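Uncharacterized protein (Bacteroides ovatus, PDB 4FS7) is of unknown function but, as an extracellular protein built of BspA-type leucine-rich repeats, probably binds other proteins. Local coordinates at residues Gly138-Glu143 with Cys161-Tyr166; Glu165-Pro170 with Lys188-Pro193; Glu156-Cys161 with Asn178-Gly183. All blocks are in the same frame, centred on the assembly; numbering follows the deposited sequence. Where two conformers were deposited one is given.

In the fold
The three contacts lie about 10 to 13 Å apart, centre to centre, within one run of BspA-type leucine-rich repeats. Along the chain, segments 138-143, 156-161, 161-166, 165-170, 178-183 and 188-193 come in this order, the middle three overlapping, so each contact joins residues about one coil apart. Contacts 1 and 3 meet at Cys161, and Gly138 N probably donates a hydrogen bond to Ala159 O; contacts 1 and 2 share Glu165 and Tyr166, where the chain runs into strand 166-168. Contact 3 reaches the interior through Phe181, whose ring packs on Val167, Leu169 and Ile190 of contact 2 and on Leu164 of contact 1. Neighbouring coils are joined through both backbone and core.

Contact 1: Gly138-Glu143 with Cys161-Tyr166; sequences GCDFKE and CESLEY
Gly138-Glu143 and Cys161-Tyr166 run alongside each other without regular secondary structure until Glu143 and Tyr166 form a parallel beta bridge, their CA atoms 4.6 Å apart. Just before it, Lys142 O is gripped by two successive amides: Glu165 N at 2.8 Å gives a nearly straight bond tilted from the carbonyl plane, while Tyr166 N lies in that plane and makes a longer, more bent one. Further back, where Cys161 to Leu164 form a type I turn, a water donates to Cys139 O and Phe141 O and accepts from Ser163 N, filling in for direct backbone bonds.

The polar side-chain link is between Asp140 and Ser163. Ser163 OG donates to Asp140 OD1 at 2.7 Å, approaching from above the carboxylate, 44° out of its plane. Although the CB of Asp140 points away from the other segment, CG is roughly anti to the backbone N (chi1 -150°), which swings the carboxylate back within range of the hydroxyl. An alanine here takes away the carboxylate, and the Ser163 hydroxyl, without this acceptor, would probably be freer to turn. On the buried side, Leu164 CD1 comes to 4.3 Å from Phe141 CB. On the solvent side, the extended Lys142 side chain passes obliquely over Glu165, its NZ 4.3 Å from Glu165 OE2, too far for a salt bridge. Glu143 CB lies at the edge of the Tyr166 ring, close to its plane, and is 4.0 Å from Tyr166 CB.

Inside, Phe141 also packs on Leu119, Ile122 and the Phe136 ring. A turn at Cys161-Leu164 leading into a short strand that pairs in parallel with the one before, with Phe141 and Leu164 buried, is in keeping with the stacked coils of a leucine-rich repeat solenoid.

Contact 2: Glu165-Pro170 with Lys188-Pro193; sequences EYVSLP and KSIKLP
Buried apolar packing, backed by bridging waters, joins Glu165-Pro170 on strand 166-168 to the equivalent part of the next coil, Lys188-Pro193. From Val167 to Pro170 and from Ile190 to Pro193 the two chains run in the same direction, 1° apart, yet no direct hydrogen bond connects them: the CA atoms of Val167 and Ile190 are 6.7 Å from each other.

Ile190 CD1 reaches across this gap. Its CG1 is anti to the backbone N (chi1 -167°), and the extended branch ends against Val167 CG1 at 3.5 Å, tighter than usual for two methyls. Leu169 CD1 lies 3.9 Å from both Ile190 CD1 and Pro193 CD, and Pro193 CG lies 3.4 Å from Pro170 O.

Four waters fill the space between the backbones. One links Glu165 O to Lys188 N, a second Val167 N to Ser189 O, and a third Val167 O to Lys191 N; the fourth donates to Val167 O and Lys191 O while accepting from Leu169 N. On its other flank, strand 166-168 pairs directly with strand 143-145. Aliphatic residues stacked from coil to coil inside backbones that run in the same direction are characteristic of a leucine-rich repeat solenoid.

Contact 3: Glu156-Cys161 with Asn178-Gly183; sequences EAFATC and NGLFSG
Three backbone hydrogen bonds tie Glu156-Cys161 to Asn178-Gly183, all given by the earlier segment. Glu156 N donates to Asn178 O, nearly along the C=O axis; Phe158 N meets Leu180 O at 3.0 Å in the carbonyl plane; Thr160 N reaches Ser182 O at 2.8 Å, the straightest of the three at 159°. The CA of Glu156 adds a CH...O contact to Gly179 O.

Among the apolar contacts, Phe158 and Phe181 lie side by side with their ring planes 14° apart, but the rings are displaced and share little of their faces, their centroids 5.8 Å apart. The closest approach is Phe158 CB to Phe181 CD1, 3.8 Å, with Phe158 CD2 also 3.9 Å from Phe181 CE1. Leu180 CD1 sits at the edge of the Phe158 ring and also packs on Ala157 CB, 3.8 Å away. Phe136 meets the Phe158 ring nearly parallel, so that phenylalanines from successive coils line up inside the leucine-rich repeat solenoid.

Glycine suits the tight backbone at two places: a CB on Gly179 would run into Glu156 CG, and one on Gly183 would collide with the carbonyl O of Ser182.

The polar side chains find their partners mostly within or beyond the two segments. Glu156 OE1 forms a salt bridge with Lys137, and Thr160 OG1 turns back to donate to Ala159 O at 2.7 Å, from above the carbonyl plane.

Contact 1: Gly138-Glu143 with Cys161-Tyr166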
loop_
_atom_site.group_PDB
_atom_site.type_symbol
_atom_site.label_atom_id
_atom_site.label_comp_id
_atom_site.label_asym_id
_atom_site.label_seq_id
_atom_site.Cartn_x
_atom_site.Cartn_y
_atom_site.Cartn_z
ATOM N N GLY A 138 10.541 8.008 -5.770
ATOM C CA GLY A 138 11.566 8.765 -5.058
ATOM C C GLY A 138 11.585 10.243 -5.321
ATOM O O GLY A 138 12.343 10.956 -4.689
ATOM N N CYS A 139 10.751 10.741 -6.205
ATOM C CA CYS A 139 10.729 12.188 -6.437
ATOM C C CYS A 139 10.272 12.935 -5.205
ATOM O O CYS A 139 9.520 12.412 -4.402
ATOM C CB CYS A 139 9.805 12.517 -7.595
ATOM S SG CYS A 139 10.464 12.078 -9.229
ATOM N N ASP A 140 10.745 14.168 -5.048
ATOM C CA ASP A 140 10.543 14.953 -3.821
ATOM C C ASP A 140 9.403 15.984 -3.915
ATOM O O ASP A 140 9.391 16.958 -3.174
ATOM C CB ASP A 140 11.846 15.601 -3.346
ATOM C CG ASP A 140 11.873 15.776 -1.852
ATOM O OD1 ASP A 140 11.332 14.891 -1.144
ATOM O OD2 ASP A 140 12.424 16.800 -1.404
ATOM N N PHE A 141 8.418 15.715 -4.783
ATOM C CA PHE A 141 7.184 16.501 -4.907
ATOM C C PHE A 141 6.448 16.671 -3.596
ATOM O O PHE A 141 6.248 15.672 -2.894
ATOM C CB PHE A 141 6.151 15.793 -5.849
ATOM C CG PHE A 141 6.685 15.366 -7.187
ATOM C CD1 PHE A 141 7.580 16.133 -7.895
ATOM C CD2 PHE A 141 6.233 14.161 -7.775
ATOM C CE1 PHE A 141 8.039 15.756 -9.130
ATOM C CE2 PHE A 141 6.713 13.775 -8.992
ATOM C CZ PHE A 141 7.592 14.578 -9.689
ATOM N N LYS A 142 5.935 17.861 -3.334
ATOM C CA LYS A 142 4.939 18.052 -2.278
ATOM C C LYS A 142 3.516 17.779 -2.783
ATOM O O LYS A 142 2.652 17.399 -1.991
ATOM C CB LYS A 142 5.015 19.464 -1.739
ATOM C CG LYS A 142 4.092 19.745 -0.609
ATOM C CD LYS A 142 4.324 21.187 -0.065
ATOM C CE LYS A 142 3.337 21.522 1.040
ATOM N NZ LYS A 142 3.890 22.595 1.924
ATOM N N GLU A 143 3.265 18.047 -4.064
ATOM C CA GLU A 143 1.950 17.891 -4.610
ATOM C C GLU A 143 2.095 17.439 -6.021
ATOM O O GLU A 143 3.093 17.711 -6.698
ATOM C CB GLU A 143 1.176 19.191 -4.508
ATOM C CG GLU A 143 1.644 20.341 -5.301
ATOM C CD GLU A 143 0.624 21.479 -5.154
ATOM O OE1 GLU A 143 0.755 22.248 -4.196
ATOM O OE2 GLU A 143 -0.361 21.530 -5.938
ATOM N N CYS A 161 7.871 8.626 -2.418
ATOM C CA CYS A 161 7.782 10.073 -2.568
ATOM C C CYS A 161 7.535 10.648 -1.160
ATOM O O CYS A 161 6.394 10.834 -0.702
ATOM C CB CYS A 161 6.693 10.440 -3.547
ATOM S SG CYS A 161 7.108 9.976 -5.267
ATOM N N GLU A 162 8.643 10.882 -0.456
ATOM C CA GLU A 162 8.605 11.103 0.995
ATOM C C GLU A 162 8.179 12.504 1.419
ATOM O O GLU A 162 7.944 12.720 2.604
ATOM C CB GLU A 162 9.939 10.684 1.655
ATOM C CG GLU A 162 10.224 9.175 1.488
ATOM C CD GLU A 162 11.485 8.681 2.144
ATOM O OE1 GLU A 162 12.420 9.474 2.392
ATOM O OE2 GLU A 162 11.549 7.467 2.413
ATOM N N SER A 163 8.012 13.420 0.456
ATOM C CA SER A 163 7.500 14.751 0.743
ATOM C C SER A 163 6.060 14.930 0.254
ATOM O O SER A 163 5.490 16.001 0.462
ATOM C CB SER A 163 8.378 15.836 0.091
ATOM O OG SER A 163 9.635 15.843 0.692
ATOM N N LEU A 164 5.485 13.927 -0.414
ATOM C CA LEU A 164 4.167 14.089 -1.041
ATOM C C LEU A 164 3.063 14.248 0.014
ATOM O O LEU A 164 2.894 13.375 0.881
ATOM C CB LEU A 164 3.858 12.900 -1.920
ATOM C CG LEU A 164 2.621 12.953 -2.800
ATOM C CD1 LEU A 164 2.718 14.049 -3.891
ATOM C CD2 LEU A 164 2.404 11.574 -3.468
ATOM N N GLU A 165 2.338 15.358 -0.061
ATOM C CA GLU A 165 1.257 15.688 0.822
ATOM C C GLU A 165 -0.077 15.844 0.131
ATOM O O GLU A 165 -1.117 15.854 0.787
ATOM C CB GLU A 165 1.563 16.996 1.575
ATOM C CG GLU A 165 2.783 16.952 2.498
ATOM C CD GLU A 165 2.971 18.223 3.311
ATOM O OE1 GLU A 165 1.975 18.815 3.764
ATOM O OE2 GLU A 165 4.126 18.599 3.524
ATOM N N TYR A 166 -0.085 15.984 -1.193
ATOM C CA TYR A 166 -1.327 16.176 -1.906
ATOM C C TYR A 166 -1.213 15.457 -3.227
ATOM O O TYR A 166 -0.250 15.693 -3.980
ATOM C CB TYR A 166 -1.599 17.640 -2.143
ATOM C CG TYR A 166 -2.859 17.805 -2.944
ATOM C CD1 TYR A 166 -4.110 17.634 -2.342
ATOM C CD2 TYR A 166 -2.813 18.029 -4.328
ATOM C CE1 TYR A 166 -5.280 17.768 -3.062
ATOM C CE2 TYR A 166 -3.994 18.148 -5.062
ATOM C CZ TYR A 166 -5.215 18.018 -4.433
ATOM O OH TYR A 166 -6.351 18.127 -5.187
HETATM O O HOH W 1 11.369 11.792 -1.766
HETATM O O HOH W 2 7.784 13.370 -2.455
#

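Contact 2: Glu165-Pro170 with Lys188-Pro193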
loop_
_atom_site.group_PDB
_atom_site.type_symbol
_atom_site.label_atom_id
_atom_site.label_comp_id
_atom_site.label_asym_id
_atom_site.label_seq_id
_atom_site.Cartn_x
_atom_site.Cartn_y
_atom_site.Cartn_z
ATOM N N GLU A 165 2.338 15.358 -0.061
ATOM C CA GLU A 165 1.257 15.688 0.822
ATOM C C GLU A 165 -0.077 15.844 0.131
ATOM O O GLU A 165 -1.117 15.854 0.787
ATOM C CB GLU A 165 1.563 16.996 1.575
ATOM C CG GLU A 165 2.783 16.952 2.498
ATOM C CD GLU A 165 2.971 18.223 3.311
ATOM O OE1 GLU A 165 1.975 18.815 3.764
ATOM O OE2 GLU A 165 4.126 18.599 3.524
ATOM N N TYR A 166 -0.085 15.984 -1.193
ATOM C CA TYR A 166 -1.327 16.176 -1.906
ATOM C C TYR A 166 -1.213 15.457 -3.227
ATOM O O TYR A 166 -0.250 15.693 -3.980
ATOM C CB TYR A 166 -1.599 17.640 -2.143
ATOM C CG TYR A 166 -2.859 17.805 -2.944
ATOM C CD1 TYR A 166 -4.110 17.634 -2.342
ATOM C CD2 TYR A 166 -2.813 18.029 -4.328
ATOM C CE1 TYR A 166 -5.280 17.768 -3.062
ATOM C CE2 TYR A 166 -3.994 18.148 -5.062
ATOM C CZ TYR A 166 -5.215 18.018 -4.433
ATOM O OH TYR A 166 -6.351 18.127 -5.187
ATOM N N VAL A 167 -2.188 14.607 -3.555
ATOM C CA VAL A 167 -2.289 14.018 -4.893
ATOM C C VAL A 167 -3.727 14.019 -5.373
ATOM O O VAL A 167 -4.610 13.655 -4.625
ATOM C CB VAL A 167 -1.662 12.598 -4.951
ATOM C CG1 VAL A 167 -2.218 11.676 -3.900
ATOM C CG2 VAL A 167 -1.785 11.999 -6.343
ATOM N N SER A 168 -3.948 14.492 -6.595
ATOM C CA SER A 168 -5.237 14.438 -7.259
ATOM C C SER A 168 -5.206 13.389 -8.355
ATOM O O SER A 168 -4.604 13.617 -9.403
ATOM C CB SER A 168 -5.590 15.812 -7.811
ATOM O OG SER A 168 -6.840 15.729 -8.498
ATOM N N LEU A 169 -5.828 12.245 -8.126
ATOM C CA LEU A 169 -5.941 11.140 -9.069
ATOM C C LEU A 169 -7.048 11.425 -10.069
ATOM O O LEU A 169 -7.967 12.168 -9.764
ATOM C CB LEU A 169 -6.235 9.832 -8.336
ATOM C CG LEU A 169 -5.096 9.255 -7.506
ATOM C CD1 LEU A 169 -5.605 8.196 -6.544
ATOM C CD2 LEU A 169 -4.007 8.681 -8.434
ATOM N N PRO A 170 -6.995 10.830 -11.273
ATOM C CA PRO A 170 -8.096 11.012 -12.212
ATOM C C PRO A 170 -9.368 10.417 -11.617
ATOM O O PRO A 170 -9.382 9.272 -11.142
ATOM C CB PRO A 170 -7.637 10.216 -13.446
ATOM C CG PRO A 170 -6.160 10.096 -13.300
ATOM C CD PRO A 170 -5.934 9.977 -11.830
ATOM N N LYS A 188 -1.045 12.654 4.394
ATOM C CA LYS A 188 -2.037 12.571 5.483
ATOM C C LYS A 188 -3.435 12.231 5.019
ATOM O O LYS A 188 -4.233 11.700 5.792
ATOM C CB LYS A 188 -2.039 13.879 6.270
ATOM C CG LYS A 188 -2.858 13.906 7.531
ATOM C CD LYS A 188 -2.752 15.238 8.285
ATOM C CE LYS A 188 -1.402 15.922 8.231
ATOM N NZ LYS A 188 -0.297 15.215 8.977
ATOM N N SER A 189 -3.736 12.579 3.767
ATOM C CA SER A 189 -5.064 12.435 3.216
ATOM C C SER A 189 -4.992 12.072 1.739
ATOM O O SER A 189 -4.041 12.442 1.057
ATOM C CB SER A 189 -5.800 13.771 3.309
ATOM O OG SER A 189 -5.703 14.375 4.587
ATOM N N ILE A 190 -6.043 11.447 1.248
ATOM C CA ILE A 190 -6.227 11.291 -0.181
ATOM C C ILE A 190 -7.701 11.192 -0.471
ATOM O O ILE A 190 -8.453 10.512 0.252
ATOM C CB ILE A 190 -5.446 10.069 -0.758
ATOM C CG1 ILE A 190 -5.412 10.123 -2.288
ATOM C CG2 ILE A 190 -5.956 8.774 -0.219
ATOM C CD1 ILE A 190 -4.427 9.160 -2.915
ATOM N N LYS A 191 -8.124 11.844 -1.548
ATOM C CA LYS A 191 -9.460 11.707 -2.104
ATOM C C LYS A 191 -9.439 10.644 -3.183
ATOM O O LYS A 191 -8.810 10.806 -4.210
ATOM C CB LYS A 191 -9.945 13.050 -2.646
ATOM C CG LYS A 191 -11.352 12.996 -3.215
ATOM C CD LYS A 191 -11.900 14.369 -3.592
ATOM C CE LYS A 191 -13.343 14.275 -4.152
ATOM N NZ LYS A 191 -14.244 13.436 -3.263
ATOM N N LEU A 192 -10.132 9.548 -2.953
ATOM C CA LEU A 192 -10.137 8.458 -3.882
ATOM C C LEU A 192 -11.054 8.777 -5.053
ATOM O O LEU A 192 -12.070 9.448 -4.887
ATOM C CB LEU A 192 -10.562 7.170 -3.171
ATOM C CG LEU A 192 -9.579 6.655 -2.111
ATOM C CD1 LEU A 192 -10.179 5.426 -1.414
ATOM C CD2 LEU A 192 -8.215 6.279 -2.731
ATOM N N PRO A 193 -10.737 8.250 -6.262
ATOM C CA PRO A 193 -11.651 8.405 -7.390
ATOM C C PRO A 193 -13.043 7.946 -6.994
ATOM O O PRO A 193 -13.197 6.936 -6.311
ATOM C CB PRO A 193 -11.017 7.500 -8.450
ATOM C CG PRO A 193 -9.576 7.576 -8.162
ATOM C CD PRO A 193 -9.497 7.593 -6.661
HETATM O O HOH W 3 -1.325 15.355 3.459
HETATM O O HOH W 4 -3.972 14.065 -1.229
HETATM O O HOH W 5 -6.600 13.982 -2.675
HETATM O O HOH W 6 -6.628 11.765 -5.396
#

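Contact 3: Glu156-Cys161 with Asn178-Gly183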
loop_
_atom_site.group_PDB
_atom_site.type_symbol
_atom_site.label_atom_id
_atom_site.label_comp_id
_atom_site.label_asym_id
_atom_site.label_seq_id
_atom_site.Cartn_x
_atom_site.Cartn_y
_atom_site.Cartn_z
ATOM N N GLU A 156 3.845 1.262 -8.301
ATOM C CA GLU A 156 4.900 1.989 -7.598
ATOM C C GLU A 156 5.268 3.319 -8.283
ATOM O O GLU A 156 6.357 3.858 -8.034
ATOM C CB GLU A 156 6.142 1.122 -7.375
ATOM C CG GLU A 156 5.903 0.002 -6.351
ATOM C CD GLU A 156 7.156 -0.699 -5.892
ATOM O OE1 GLU A 156 8.283 -0.194 -6.084
ATOM O OE2 GLU A 156 7.027 -1.798 -5.313
ATOM N N ALA A 157 4.333 3.927 -9.006
ATOM C CA ALA A 157 4.671 5.160 -9.735
ATOM C C ALA A 157 5.082 6.301 -8.820
ATOM O O ALA A 157 5.902 7.123 -9.219
ATOM C CB ALA A 157 3.508 5.578 -10.640
ATOM N N PHE A 158 4.528 6.350 -7.598
ATOM C CA PHE A 158 4.824 7.380 -6.622
ATOM C C PHE A 158 5.399 6.777 -5.350
ATOM O O PHE A 158 5.338 7.381 -4.276
ATOM C CB PHE A 158 3.584 8.237 -6.339
ATOM C CG PHE A 158 3.127 8.968 -7.554
ATOM C CD1 PHE A 158 3.824 10.090 -7.952
ATOM C CD2 PHE A 158 2.062 8.516 -8.328
ATOM C CE1 PHE A 158 3.487 10.789 -9.101
ATOM C CE2 PHE A 158 1.705 9.226 -9.483
ATOM C CZ PHE A 158 2.447 10.335 -9.852
ATOM N N ALA A 159 5.946 5.574 -5.434
ATOM C CA ALA A 159 6.519 4.955 -4.222
ATOM C C ALA A 159 7.705 5.778 -3.715
ATOM O O ALA A 159 8.492 6.318 -4.525
ATOM C CB ALA A 159 6.949 3.530 -4.495
ATOM N N THR A 160 7.840 5.875 -2.388
ATOM C CA THR A 160 8.953 6.549 -1.729
ATOM C C THR A 160 8.999 8.017 -2.091
ATOM O O THR A 160 10.052 8.637 -1.959
ATOM C CB THR A 160 10.315 5.820 -1.902
ATOM O OG1 THR A 160 10.864 6.038 -3.182
ATOM C CG2 THR A 160 10.185 4.355 -1.707
ATOM N N CYS A 161 7.871 8.626 -2.418
ATOM C CA CYS A 161 7.782 10.073 -2.568
ATOM C C CYS A 161 7.535 10.648 -1.160
ATOM O O CYS A 161 6.394 10.834 -0.702
ATOM C CB CYS A 161 6.693 10.440 -3.547
ATOM S SG CYS A 161 7.108 9.976 -5.267
ATOM N N ASN A 178 -0.462 -1.863 -7.724
ATOM C CA ASN A 178 0.355 -2.327 -6.612
ATOM C C ASN A 178 1.401 -1.266 -6.184
ATOM O O ASN A 178 2.121 -0.700 -7.004
ATOM C CB ASN A 178 0.979 -3.670 -7.040
ATOM C CG ASN A 178 1.945 -4.249 -6.033
ATOM O OD1 ASN A 178 2.792 -3.558 -5.499
ATOM N ND2 ASN A 178 1.804 -5.526 -5.761
ATOM N N GLY A 179 1.440 -0.979 -4.883
ATOM C CA GLY A 179 2.484 -0.150 -4.324
ATOM C C GLY A 179 2.491 1.278 -4.813
ATOM O O GLY A 179 3.485 1.968 -4.583
ATOM N N LEU A 180 1.379 1.766 -5.355
ATOM C CA LEU A 180 1.362 3.086 -5.991
ATOM C C LEU A 180 1.913 4.195 -5.141
ATOM O O LEU A 180 2.683 5.052 -5.631
ATOM C CB LEU A 180 -0.060 3.420 -6.369
ATOM C CG LEU A 180 -0.301 4.702 -7.138
ATOM C CD1 LEU A 180 0.529 4.775 -8.401
ATOM C CD2 LEU A 180 -1.799 4.803 -7.495
ATOM N N PHE A 181 1.530 4.229 -3.854
ATOM C CA PHE A 181 1.983 5.237 -2.917
ATOM C C PHE A 181 2.788 4.637 -1.744
ATOM O O PHE A 181 2.875 5.223 -0.655
ATOM C CB PHE A 181 0.809 6.059 -2.364
ATOM C CG PHE A 181 0.069 6.805 -3.420
ATOM C CD1 PHE A 181 0.637 7.907 -4.008
ATOM C CD2 PHE A 181 -1.165 6.395 -3.891
ATOM C CE1 PHE A 181 0.002 8.590 -4.986
ATOM C CE2 PHE A 181 -1.809 7.093 -4.860
ATOM C CZ PHE A 181 -1.220 8.188 -5.419
ATOM N N SER A 182 3.384 3.474 -1.955
ATOM C CA SER A 182 4.126 2.788 -0.895
ATOM C C SER A 182 5.225 3.709 -0.378
ATOM O O SER A 182 6.002 4.216 -1.160
ATOM C CB SER A 182 4.760 1.522 -1.432
ATOM O OG SER A 182 5.425 0.824 -0.381
ATOM N N GLY A 183 5.301 3.904 0.908
ATOM C CA GLY A 183 6.348 4.710 1.461
ATOM C C GLY A 183 6.213 6.228 1.402
ATOM O O GLY A 183 7.187 6.969 1.638
HETATM O O HOH W 7 4.914 -2.977 -3.852
#